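Local coordinates for protein tonb-dependent siderophore receptor (Acinetobacter baumannii, PDB 5FP1) that probably takes part in the first step of iron uptake across the outer membrane by binding iron-chelating siderophores, and may bind ferric enterobactin with micromolar affinity, at residues A[57-67]-A[109-119]; A[229-237]-A[301-312]. All blocks are in the same frame, centred on the assembly; numbering follows the deposited sequence.

Contact 1 of 2, residues A[57-67]-A[109-119]; sequences VTTLADALRTV and REMFAVEQVEV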
loop_
_atom_site.group_PDB
_atom_site.type_symbol
_atom_site.label_atom_id
_atom_site.label_comp_id
_atom_site.label_asym_id
_atom_site.label_seq_id
_atom_site.Cartn_x
_atom_site.Cartn_y
_atom_site.Cartn_z
ATOM N N VAL A 57 1.033 -2.954 15.012
ATOM C CA VAL A 57 1.297 -3.316 13.609
ATOM C C VAL A 57 2.700 -2.906 13.228
ATOM O O VAL A 57 3.149 -1.792 13.538
ATOM C CB VAL A 57 0.268 -2.763 12.621
ATOM C CG1 VAL A 57 -1.053 -3.499 12.772
ATOM C CG2 VAL A 57 0.090 -1.266 12.790
ATOM N N THR A 58 3.411 -3.811 12.575
ATOM C CA THR A 58 4.798 -3.562 12.257
ATOM C C THR A 58 5.056 -3.283 10.775
ATOM O O THR A 58 6.120 -2.787 10.414
ATOM C CB THR A 58 5.685 -4.728 12.693
ATOM O OG1 THR A 58 5.404 -5.862 11.879
ATOM C CG2 THR A 58 5.457 -5.064 14.202
ATOM N N THR A 59 4.085 -3.595 9.930
ATOM C CA THR A 59 4.208 -3.333 8.497
ATOM C C THR A 59 2.973 -2.566 8.015
ATOM O O THR A 59 1.881 -2.675 8.589
ATOM C CB THR A 59 4.302 -4.642 7.704
ATOM O OG1 THR A 59 3.071 -5.361 7.822
ATOM C CG2 THR A 59 5.452 -5.533 8.196
ATOM N N LEU A 60 3.140 -1.802 6.950
ATOM C CA LEU A 60 2.007 -1.159 6.307
ATOM C C LEU A 60 0.919 -2.159 5.942
ATOM O O LEU A 60 -0.265 -1.896 6.140
ATOM C CB LEU A 60 2.461 -0.412 5.045
ATOM C CG LEU A 60 1.321 0.203 4.215
ATOM C CD1 LEU A 60 0.639 1.301 5.026
ATOM C CD2 LEU A 60 1.806 0.762 2.887
ATOM N N ALA A 61 1.316 -3.311 5.396
ATOM C CA ALA A 61 0.354 -4.299 4.953
ATOM C C ALA A 61 -0.560 -4.688 6.130
ATOM O O ALA A 61 -1.791 -4.717 6.000
ATOM C CB ALA A 61 1.070 -5.514 4.410
ATOM N N ASP A 62 0.045 -4.948 7.290
ATOM C CA ASP A 62 -0.734 -5.281 8.477
ATOM C C ASP A 62 -1.612 -4.094 8.909
ATOM O O ASP A 62 -2.786 -4.272 9.225
ATOM C CB ASP A 62 0.178 -5.721 9.629
ATOM C CG ASP A 62 0.776 -7.097 9.399
ATOM O OD1 ASP A 62 0.249 -7.860 8.592
ATOM O OD2 ASP A 62 1.800 -7.408 9.995
ATOM N N ALA A 63 -1.042 -2.891 8.895
ATOM C CA ALA A 63 -1.763 -1.707 9.286
ATOM C C ALA A 63 -3.032 -1.494 8.489
ATOM O O ALA A 63 -4.037 -1.009 9.019
ATOM C CB ALA A 63 -0.873 -0.485 9.194
ATOM N N LEU A 64 -2.968 -1.802 7.198
ATOM C CA LEU A 64 -4.077 -1.581 6.293
ATOM C C LEU A 64 -5.279 -2.468 6.581
ATOM O O LEU A 64 -6.384 -2.179 6.116
ATOM C CB LEU A 64 -3.604 -1.777 4.838
ATOM C CG LEU A 64 -2.704 -0.639 4.352
ATOM C CD1 LEU A 64 -2.140 -1.006 2.983
ATOM C CD2 LEU A 64 -3.457 0.682 4.304
ATOM N N ARG A 65 -5.083 -3.539 7.343
ATOM C CA ARG A 65 -6.215 -4.382 7.732
ATOM C C ARG A 65 -7.264 -3.581 8.515
ATOM O O ARG A 65 -8.422 -3.983 8.555
ATOM C CB ARG A 65 -5.772 -5.592 8.575
ATOM C CG ARG A 65 -5.630 -5.320 10.070
ATOM C CD ARG A 65 -5.303 -6.589 10.840
ATOM N NE ARG A 65 -5.186 -6.321 12.263
ATOM C CZ ARG A 65 -4.038 -6.371 12.934
ATOM N NH1 ARG A 65 -2.918 -6.710 12.316
ATOM N NH2 ARG A 65 -4.025 -6.102 14.215
ATOM N N THR A 66 -6.854 -2.486 9.138
ATOM C CA THR A 66 -7.788 -1.636 9.916
ATOM C C THR A 66 -8.678 -0.767 9.070
ATOM O O THR A 66 -9.581 -0.109 9.614
ATOM C CB THR A 66 -7.064 -0.687 10.890
ATOM O OG1 THR A 66 -6.249 0.273 10.171
ATOM C CG2 THR A 66 -6.225 -1.465 11.849
ATOM N N VAL A 67 -8.422 -0.727 7.762
ATOM C CA VAL A 67 -9.220 0.101 6.848
ATOM C C VAL A 67 -10.034 -0.812 5.957
ATOM O O VAL A 67 -9.485 -1.468 5.063
ATOM C CB VAL A 67 -8.350 0.979 5.932
ATOM C CG1 VAL A 67 -9.243 1.915 5.117
ATOM C CG2 VAL A 67 -7.337 1.769 6.745
ATOM N N ARG A 109 6.739 -2.173 3.234
ATOM C CA ARG A 109 7.063 -0.999 4.046
ATOM C C ARG A 109 6.857 -1.277 5.539
ATOM O O ARG A 109 5.898 -1.966 5.917
ATOM C CB ARG A 109 6.231 0.190 3.603
ATOM C CG ARG A 109 6.599 0.652 2.199
ATOM C CD ARG A 109 5.538 1.532 1.568
ATOM N NE ARG A 109 5.895 1.937 0.207
ATOM C CZ ARG A 109 5.842 1.155 -0.858
ATOM N NH1 ARG A 109 5.399 -0.098 -0.755
ATOM N NH2 ARG A 109 6.229 1.633 -2.037
ATOM N N GLU A 110 7.776 -0.742 6.344
ATOM C CA GLU A 110 7.751 -0.854 7.805
ATOM C C GLU A 110 7.024 0.295 8.469
ATOM O O GLU A 110 6.884 1.390 7.895
ATOM C CB GLU A 110 9.180 -0.857 8.377
ATOM C CG GLU A 110 9.616 -2.184 8.988
ATOM C CD GLU A 110 9.233 -2.353 10.458
ATOM O OE1 GLU A 110 8.876 -1.354 11.095
ATOM O OE2 GLU A 110 9.294 -3.505 10.980
ATOM N N MET A 111 6.638 0.069 9.716
ATOM C CA MET A 111 5.963 1.119 10.489
ATOM C C MET A 111 6.871 1.834 11.502
ATOM O O MET A 111 6.411 2.773 12.143
ATOM C CB MET A 111 4.764 0.532 11.224
ATOM C CG MET A 111 3.658 0.007 10.307
ATOM S SD MET A 111 2.931 1.293 9.271
ATOM C CE MET A 111 2.033 2.186 10.534
ATOM N N PHE A 112 8.137 1.430 11.651
ATOM C CA PHE A 112 8.928 1.935 12.794
ATOM C C PHE A 112 9.158 3.432 12.764
ATOM O O PHE A 112 9.218 4.055 13.815
ATOM C CB PHE A 112 10.267 1.207 12.987
ATOM C CG PHE A 112 11.397 1.728 12.147
ATOM C CD1 PHE A 112 11.562 1.302 10.835
ATOM C CD2 PHE A 112 12.347 2.596 12.690
ATOM C CE1 PHE A 112 12.615 1.742 10.064
ATOM C CE2 PHE A 112 13.420 3.023 11.925
ATOM C CZ PHE A 112 13.550 2.609 10.610
ATOM N N ALA A 113 9.273 4.027 11.587
ATOM C CA ALA A 113 9.479 5.464 11.496
ATOM C C ALA A 113 8.216 6.223 11.123
ATOM O O ALA A 113 8.294 7.385 10.731
ATOM C CB ALA A 113 10.553 5.772 10.482
ATOM N N VAL A 114 7.072 5.574 11.250
ATOM C CA VAL A 114 5.797 6.136 10.791
ATOM C C VAL A 114 4.987 6.717 11.956
ATOM O O VAL A 114 4.696 6.029 12.915
ATOM C CB VAL A 114 4.945 5.076 10.085
ATOM C CG1 VAL A 114 3.603 5.649 9.661
ATOM C CG2 VAL A 114 5.666 4.522 8.880
ATOM N N GLU A 115 4.601 7.983 11.821
ATOM C CA GLU A 115 3.685 8.662 12.753
ATOM C C GLU A 115 2.225 8.223 12.533
ATOM O O GLU A 115 1.523 7.809 13.453
ATOM C CB GLU A 115 3.814 10.178 12.499
ATOM C CG GLU A 115 2.967 11.064 13.407
ATOM C CD GLU A 115 3.540 11.193 14.825
ATOM O OE1 GLU A 115 4.705 10.810 15.075
ATOM O OE2 GLU A 115 2.812 11.678 15.697
ATOM N N GLN A 116 1.770 8.319 11.281
ATOM C CA GLN A 116 0.410 7.924 10.899
ATOM C C GLN A 116 0.361 7.617 9.415
ATOM O O GLN A 116 1.280 7.949 8.699
ATOM C CB GLN A 116 -0.614 9.028 11.227
ATOM C CG GLN A 116 -0.428 10.303 10.448
ATOM C CD GLN A 116 -1.049 11.515 11.122
ATOM O OE1 GLN A 116 -1.082 11.605 12.343
ATOM N NE2 GLN A 116 -1.496 12.466 10.326
ATOM N N VAL A 117 -0.708 6.954 8.972
ATOM C CA VAL A 117 -0.868 6.624 7.566
ATOM C C VAL A 117 -2.183 7.269 7.105
ATOM O O VAL A 117 -3.220 7.084 7.726
ATOM C CB VAL A 117 -0.978 5.101 7.339
ATOM C CG1 VAL A 117 -1.067 4.814 5.848
ATOM C CG2 VAL A 117 0.208 4.373 7.944
ATOM N N GLU A 118 -2.123 8.043 6.037
ATOM C CA GLU A 118 -3.291 8.716 5.517
ATOM C C GLU A 118 -3.731 8.074 4.223
ATOM O O GLU A 118 -2.967 8.054 3.215
ATOM C CB GLU A 118 -2.990 10.199 5.315
ATOM C CG GLU A 118 -2.529 10.880 6.593
ATOM C CD GLU A 118 -2.442 12.387 6.486
ATOM O OE1 GLU A 118 -2.725 12.965 5.396
ATOM O OE2 GLU A 118 -2.085 12.988 7.512
ATOM N N VAL A 119 -4.956 7.552 4.230
ATOM C CA VAL A 119 -5.523 6.912 3.040
ATOM C C VAL A 119 -6.554 7.828 2.387
ATOM O O VAL A 119 -7.646 8.062 2.941
ATOM C CB VAL A 119 -6.173 5.585 3.395
ATOM C CG1 VAL A 119 -6.638 4.855 2.149
ATOM C CG2 VAL A 119 -5.198 4.699 4.185
HETATM O O HOH W 1 4.175 -3.740 4.402
#

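Contact 2 of 2, residues A[229-237]-A[301-312]; sequences KPDSGIPYW and WTNPDDSKGNVG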
loop_
_atom_site.group_PDB
_atom_site.type_symbol
_atom_site.label_atom_id
_atom_site.label_comp_id
_atom_site.label_asym_id
_atom_site.label_seq_id
_atom_site.Cartn_x
_atom_site.Cartn_y
_atom_site.Cartn_z
ATOM N N LYS A 229 13.012 -15.188 4.133
ATOM C CA LYS A 229 12.621 -16.367 3.365
ATOM C C LYS A 229 11.146 -16.079 2.983
ATOM O O LYS A 229 10.298 -16.051 3.839
ATOM C CB LYS A 229 12.743 -17.649 4.194
ATOM C CG LYS A 229 14.173 -18.051 4.560
ATOM C CD LYS A 229 14.971 -18.243 3.274
ATOM C CE LYS A 229 16.379 -18.811 3.460
ATOM N NZ LYS A 229 16.983 -18.997 2.104
ATOM N N PRO A 230 10.869 -15.815 1.696
ATOM C CA PRO A 230 9.577 -15.222 1.328
ATOM C C PRO A 230 8.428 -16.219 1.323
ATOM O O PRO A 230 8.613 -17.421 1.098
ATOM C CB PRO A 230 9.830 -14.696 -0.099
ATOM C CG PRO A 230 10.877 -15.612 -0.644
ATOM C CD PRO A 230 11.777 -15.916 0.536
ATOM N N ASP A 231 7.234 -15.720 1.565
ATOM C CA ASP A 231 6.061 -16.547 1.551
ATOM C C ASP A 231 5.744 -17.068 0.172
ATOM O O ASP A 231 6.188 -16.526 -0.859
ATOM C CB ASP A 231 4.863 -15.771 2.111
ATOM C CG ASP A 231 3.783 -16.697 2.696
ATOM O OD1 ASP A 231 3.957 -17.940 2.690
ATOM O OD2 ASP A 231 2.764 -16.154 3.142
ATOM N N SER A 232 5.003 -18.163 0.179
ATOM C CA SER A 232 4.421 -18.752 -0.996
ATOM C C SER A 232 2.917 -18.500 -0.865
ATOM O O SER A 232 2.474 -17.448 -0.383
ATOM C CB SER A 232 4.750 -20.253 -1.055
ATOM O OG SER A 232 4.274 -20.873 -2.252
ATOM N N GLY A 233 2.117 -19.453 -1.280
ATOM C CA GLY A 233 0.681 -19.330 -1.148
ATOM C C GLY A 233 0.026 -20.696 -1.189
ATOM O O GLY A 233 0.721 -21.712 -1.122
ATOM N N ILE A 234 -1.301 -20.707 -1.304
ATOM C CA ILE A 234 -2.089 -21.939 -1.388
ATOM C C ILE A 234 -2.751 -21.982 -2.762
ATOM O O ILE A 234 -3.399 -20.993 -3.194
ATOM C CB ILE A 234 -3.131 -22.028 -0.268
ATOM C CG1 ILE A 234 -2.476 -21.861 1.099
ATOM C CG2 ILE A 234 -3.923 -23.335 -0.359
ATOM C CD1 ILE A 234 -1.418 -22.906 1.441
ATOM N N PRO A 235 -2.538 -23.078 -3.497
ATOM C CA PRO A 235 -3.022 -23.126 -4.888
ATOM C C PRO A 235 -4.543 -23.228 -4.953
ATOM O O PRO A 235 -5.136 -23.892 -4.105
ATOM C CB PRO A 235 -2.401 -24.414 -5.430
ATOM C CG PRO A 235 -2.238 -25.287 -4.216
ATOM C CD PRO A 235 -1.951 -24.364 -3.076
ATOM N N TYR A 236 -5.160 -22.623 -5.964
ATOM C CA TYR A 236 -6.608 -22.803 -6.179
ATOM C C TYR A 236 -6.846 -24.238 -6.651
ATOM O O TYR A 236 -6.077 -24.769 -7.485
ATOM C CB TYR A 236 -7.120 -21.899 -7.288
ATOM C CG TYR A 236 -7.052 -20.401 -6.998
ATOM C CD1 TYR A 236 -7.771 -19.837 -5.946
ATOM C CD2 TYR A 236 -6.294 -19.559 -7.789
ATOM C CE1 TYR A 236 -7.701 -18.474 -5.667
ATOM C CE2 TYR A 236 -6.260 -18.194 -7.544
ATOM C CZ TYR A 236 -6.948 -17.662 -6.484
ATOM O OH TYR A 236 -6.888 -16.297 -6.277
ATOM N N TRP A 237 -7.923 -24.852 -6.160
ATOM C CA TRP A 237 -8.287 -26.178 -6.628
ATOM C C TRP A 237 -9.766 -26.458 -6.442
ATOM O O TRP A 237 -10.351 -26.142 -5.401
ATOM C CB TRP A 237 -7.461 -27.274 -5.917
ATOM C CG TRP A 237 -7.524 -28.612 -6.636
ATOM C CD1 TRP A 237 -8.182 -29.751 -6.222
ATOM C CD2 TRP A 237 -6.985 -28.910 -7.922
ATOM N NE1 TRP A 237 -8.045 -30.751 -7.163
ATOM C CE2 TRP A 237 -7.318 -30.268 -8.216
ATOM C CE3 TRP A 237 -6.214 -28.192 -8.839
ATOM C CZ2 TRP A 237 -6.934 -30.882 -9.376
ATOM C CZ3 TRP A 237 -5.833 -28.817 -10.005
ATOM C CH2 TRP A 237 -6.215 -30.152 -10.269
ATOM N N TRP A 301 10.901 -16.504 -5.243
ATOM C CA TRP A 301 9.842 -17.091 -4.429
ATOM C C TRP A 301 9.003 -18.069 -5.249
ATOM O O TRP A 301 9.103 -18.121 -6.496
ATOM C CB TRP A 301 8.968 -16.032 -3.711
ATOM C CG TRP A 301 8.209 -15.214 -4.603
ATOM C CD1 TRP A 301 8.628 -14.049 -5.213
ATOM C CD2 TRP A 301 6.873 -15.461 -5.087
ATOM N NE1 TRP A 301 7.644 -13.585 -6.047
ATOM C CE2 TRP A 301 6.556 -14.421 -5.981
ATOM C CE3 TRP A 301 5.929 -16.470 -4.863
ATOM C CZ2 TRP A 301 5.318 -14.352 -6.646
ATOM C CZ3 TRP A 301 4.706 -16.394 -5.510
ATOM C CH2 TRP A 301 4.418 -15.358 -6.402
ATOM N N THR A 302 8.198 -18.852 -4.540
ATOM C CA THR A 302 7.509 -19.980 -5.138
ATOM C C THR A 302 6.040 -19.742 -5.365
ATOM O O THR A 302 5.288 -19.449 -4.425
ATOM C CB THR A 302 7.658 -21.244 -4.265
ATOM O OG1 THR A 302 9.039 -21.590 -4.178
ATOM C CG2 THR A 302 6.878 -22.386 -4.863
ATOM N N ASN A 303 5.625 -19.918 -6.616
ATOM C CA ASN A 303 4.211 -20.047 -6.971
ATOM C C ASN A 303 3.832 -21.540 -6.793
ATOM O O ASN A 303 4.450 -22.415 -7.412
ATOM C CB ASN A 303 4.024 -19.547 -8.411
ATOM C CG ASN A 303 2.646 -19.856 -9.021
ATOM O OD1 ASN A 303 1.902 -20.748 -8.587
ATOM N ND2 ASN A 303 2.352 -19.156 -10.101
ATOM N N PRO A 304 2.853 -21.836 -5.919
ATOM C CA PRO A 304 2.509 -23.248 -5.645
ATOM C C PRO A 304 1.741 -23.892 -6.827
ATOM O O PRO A 304 0.529 -23.714 -6.988
ATOM C CB PRO A 304 1.643 -23.146 -4.390
ATOM C CG PRO A 304 0.922 -21.841 -4.581
ATOM C CD PRO A 304 1.973 -20.918 -5.173
ATOM N N ASP A 305 2.509 -24.563 -7.675
ATOM C CA ASP A 305 2.059 -25.401 -8.795
ATOM C C ASP A 305 1.725 -24.702 -10.113
ATOM O O ASP A 305 1.674 -25.358 -11.135
ATOM C CB ASP A 305 0.927 -26.352 -8.421
ATOM C CG ASP A 305 0.996 -27.647 -9.233
ATOM O OD1 ASP A 305 2.123 -28.192 -9.322
ATOM O OD2 ASP A 305 -0.051 -28.134 -9.749
ATOM N N ASP A 306 1.499 -23.391 -10.098
ATOM C CA ASP A 306 1.337 -22.636 -11.353
ATOM C C ASP A 306 0.245 -23.253 -12.221
ATOM O O ASP A 306 0.385 -23.343 -13.441
ATOM C CB ASP A 306 2.661 -22.627 -12.082
ATOM C CG ASP A 306 2.755 -21.543 -13.144
ATOM O OD1 ASP A 306 2.027 -20.551 -13.082
ATOM O OD2 ASP A 306 3.599 -21.679 -14.016
ATOM N N SER A 307 -0.820 -23.730 -11.569
ATOM C CA SER A 307 -1.989 -24.335 -12.238
ATOM C C SER A 307 -1.638 -25.521 -13.153
ATOM O O SER A 307 -2.353 -25.810 -14.092
ATOM C CB SER A 307 -2.804 -23.278 -13.006
ATOM O OG SER A 307 -3.158 -22.201 -12.137
ATOM N N LYS A 308 -0.551 -26.220 -12.877
ATOM C CA LYS A 308 -0.157 -27.312 -13.736
ATOM C C LYS A 308 -0.932 -28.599 -13.518
ATOM O O LYS A 308 -0.744 -29.540 -14.279
ATOM C CB LYS A 308 1.319 -27.611 -13.566
ATOM C CG LYS A 308 2.227 -26.459 -13.977
ATOM C CD LYS A 308 2.320 -26.337 -15.485
ATOM C CE LYS A 308 3.168 -25.126 -15.826
ATOM N NZ LYS A 308 3.018 -24.756 -17.244
ATOM N N GLY A 309 -1.767 -28.663 -12.490
ATOM C CA GLY A 309 -2.610 -29.837 -12.274
ATOM C C GLY A 309 -2.008 -30.883 -11.329
ATOM O O GLY A 309 -2.616 -31.901 -11.069
ATOM N N ASN A 310 -0.801 -30.653 -10.821
ATOM C CA ASN A 310 -0.182 -31.640 -9.952
ATOM C C ASN A 310 -0.897 -31.745 -8.645
ATOM O O ASN A 310 -0.845 -32.795 -7.995
ATOM C CB ASN A 310 1.329 -31.403 -9.746
ATOM C CG ASN A 310 2.070 -31.322 -11.046
ATOM O OD1 ASN A 310 2.110 -32.276 -11.827
ATOM N ND2 ASN A 310 2.642 -30.171 -11.308
ATOM N N VAL A 311 -1.610 -30.692 -8.280
ATOM C CA VAL A 311 -2.391 -30.686 -7.057
ATOM C C VAL A 311 -3.392 -31.869 -7.003
ATOM O O VAL A 311 -3.644 -32.424 -5.946
ATOM C CB VAL A 311 -3.127 -29.347 -6.885
ATOM C CG1 VAL A 311 -4.168 -29.416 -5.788
ATOM C CG2 VAL A 311 -2.115 -28.232 -6.610
ATOM N N GLY A 312 -3.961 -32.197 -8.149
ATOM C CA GLY A 312 -4.918 -33.288 -8.272
ATOM C C GLY A 312 -4.257 -34.654 -8.189
ATOM O O GLY A 312 -4.959 -35.664 -8.099
HETATM O O HOH W 2 8.433 -18.964 -1.572
#

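Contact 1 of 2, residues A[57-67]-A[109-119]
Met111 packs its side chain against the start of helix 60-63. CG leaves on the side opposite its carbonyl carbon (chi1 -65°), and further bends at chi2 and chi3 bring SD close to Leu60 N and CE to 4.2 Å from Ala63 CB. Ile52 of helix 49-55 also touches the Met111 side chain. Leu60 and Arg109 run side by side in the same direction, with Leu60 CD2 lying 4.0 Å from Arg109 CD. The Leu60 side chain crosses Val117 at a slant, its CD1 4.0 Å from Val117 CG1; Leu64 and Val67 rest their methyls loosely on Val119 CG2. The extended Arg109 chain carries its guanidinium away, to Asp83 and the carbonyl of Asn103.

Two backbone bonds flank Thr59 and Glu110, making a single beta bridge. Leu60 N donates to Arg109 O over 2.9 Å at a nearly straight 163°, and Met111 N reaches Thr58 O at 3.0 Å, its N lying above the carbonyl plane. Water 1 accepts from Ala61 N and donates to Arg109 O, which is thus gripped twice. At the helix N-cap, Thr59 OG1 accepts from Asp62 N at 3.1 Å.

The bent Glu110 side chain returns OE1 to Phe112 N (2.9 Å), while OE2 forms salt bridges with Arg163 and Arg200 of the barrel. Thr58 O lies over the face of this carboxylate, 3.1 Å from Glu110 CD, both carboxylate oxygens near but not bonded to it; the two arginines probably offset the repulsion and favour the ionised acid, tying this buried plug contact to the barrel wall.

Contact 2 of 2, residues A[229-237]-A[301-312]
One face of the Trp237 indole carries Val311 CG1 and Gly312 N, each 3.5 Å above the plane and displaced toward the rim. The methyl makes a CH-pi contact, 3.7 Å from the centroid of the five-membered ring and 22° off its normal. Gly312 CA is 3.3 Å from Trp237 CZ2, so the backbone lies close against the benzo ring. Val311 is forked between two partners: with CG1 anti to the backbone N (chi1 168°) over the indole, CG2 meets Pro235 CG at 3.8 Å.

The proline rings continue the apolar seam. Pro235 crosses Pro304, and Pro230 CG packs on Trp301 CB at 3.6 Å. Between them, Ser232 OG donates to Thr302 O over 2.8 Å from above the carbonyl plane, while water 2 accepts from Thr302 N and lies within donating distance of Pro230 O.

Asp305 fixes the returning loop, its OD1 taking Asn310 ND2 at a nearly straight 167°. Segment 301-312 leaves strand 284-304 through a type I' turn, Asp305 to Lys308, and strand 234-238 pairs with 701-704 outside the segments: a barrel strand end and its following turn packed on a strand-bearing loop, consistent with the long, probably extracellular, loops of TonB-dependent receptors.

How the contacts relate
The two contacts belong to the two parts of a TonB-dependent receptor. Contact 1 lies within the plug, its centre about 9 Å from the centre of the chain, whereas contact 2 belongs to the barrel and its loops, with its centre about 24 Å out. Their centres are about 28 Å apart and their nearest atoms about 10 Å, so neither touches the other. Along the chain they follow in series. A plug loop narrows the gap: Asp83 pairs with Arg109 of contact 1, and Asn81, two residues earlier, touches Trp301 of contact 2. No siderophore is modelled at either contact, and neither is assigned to a binding site.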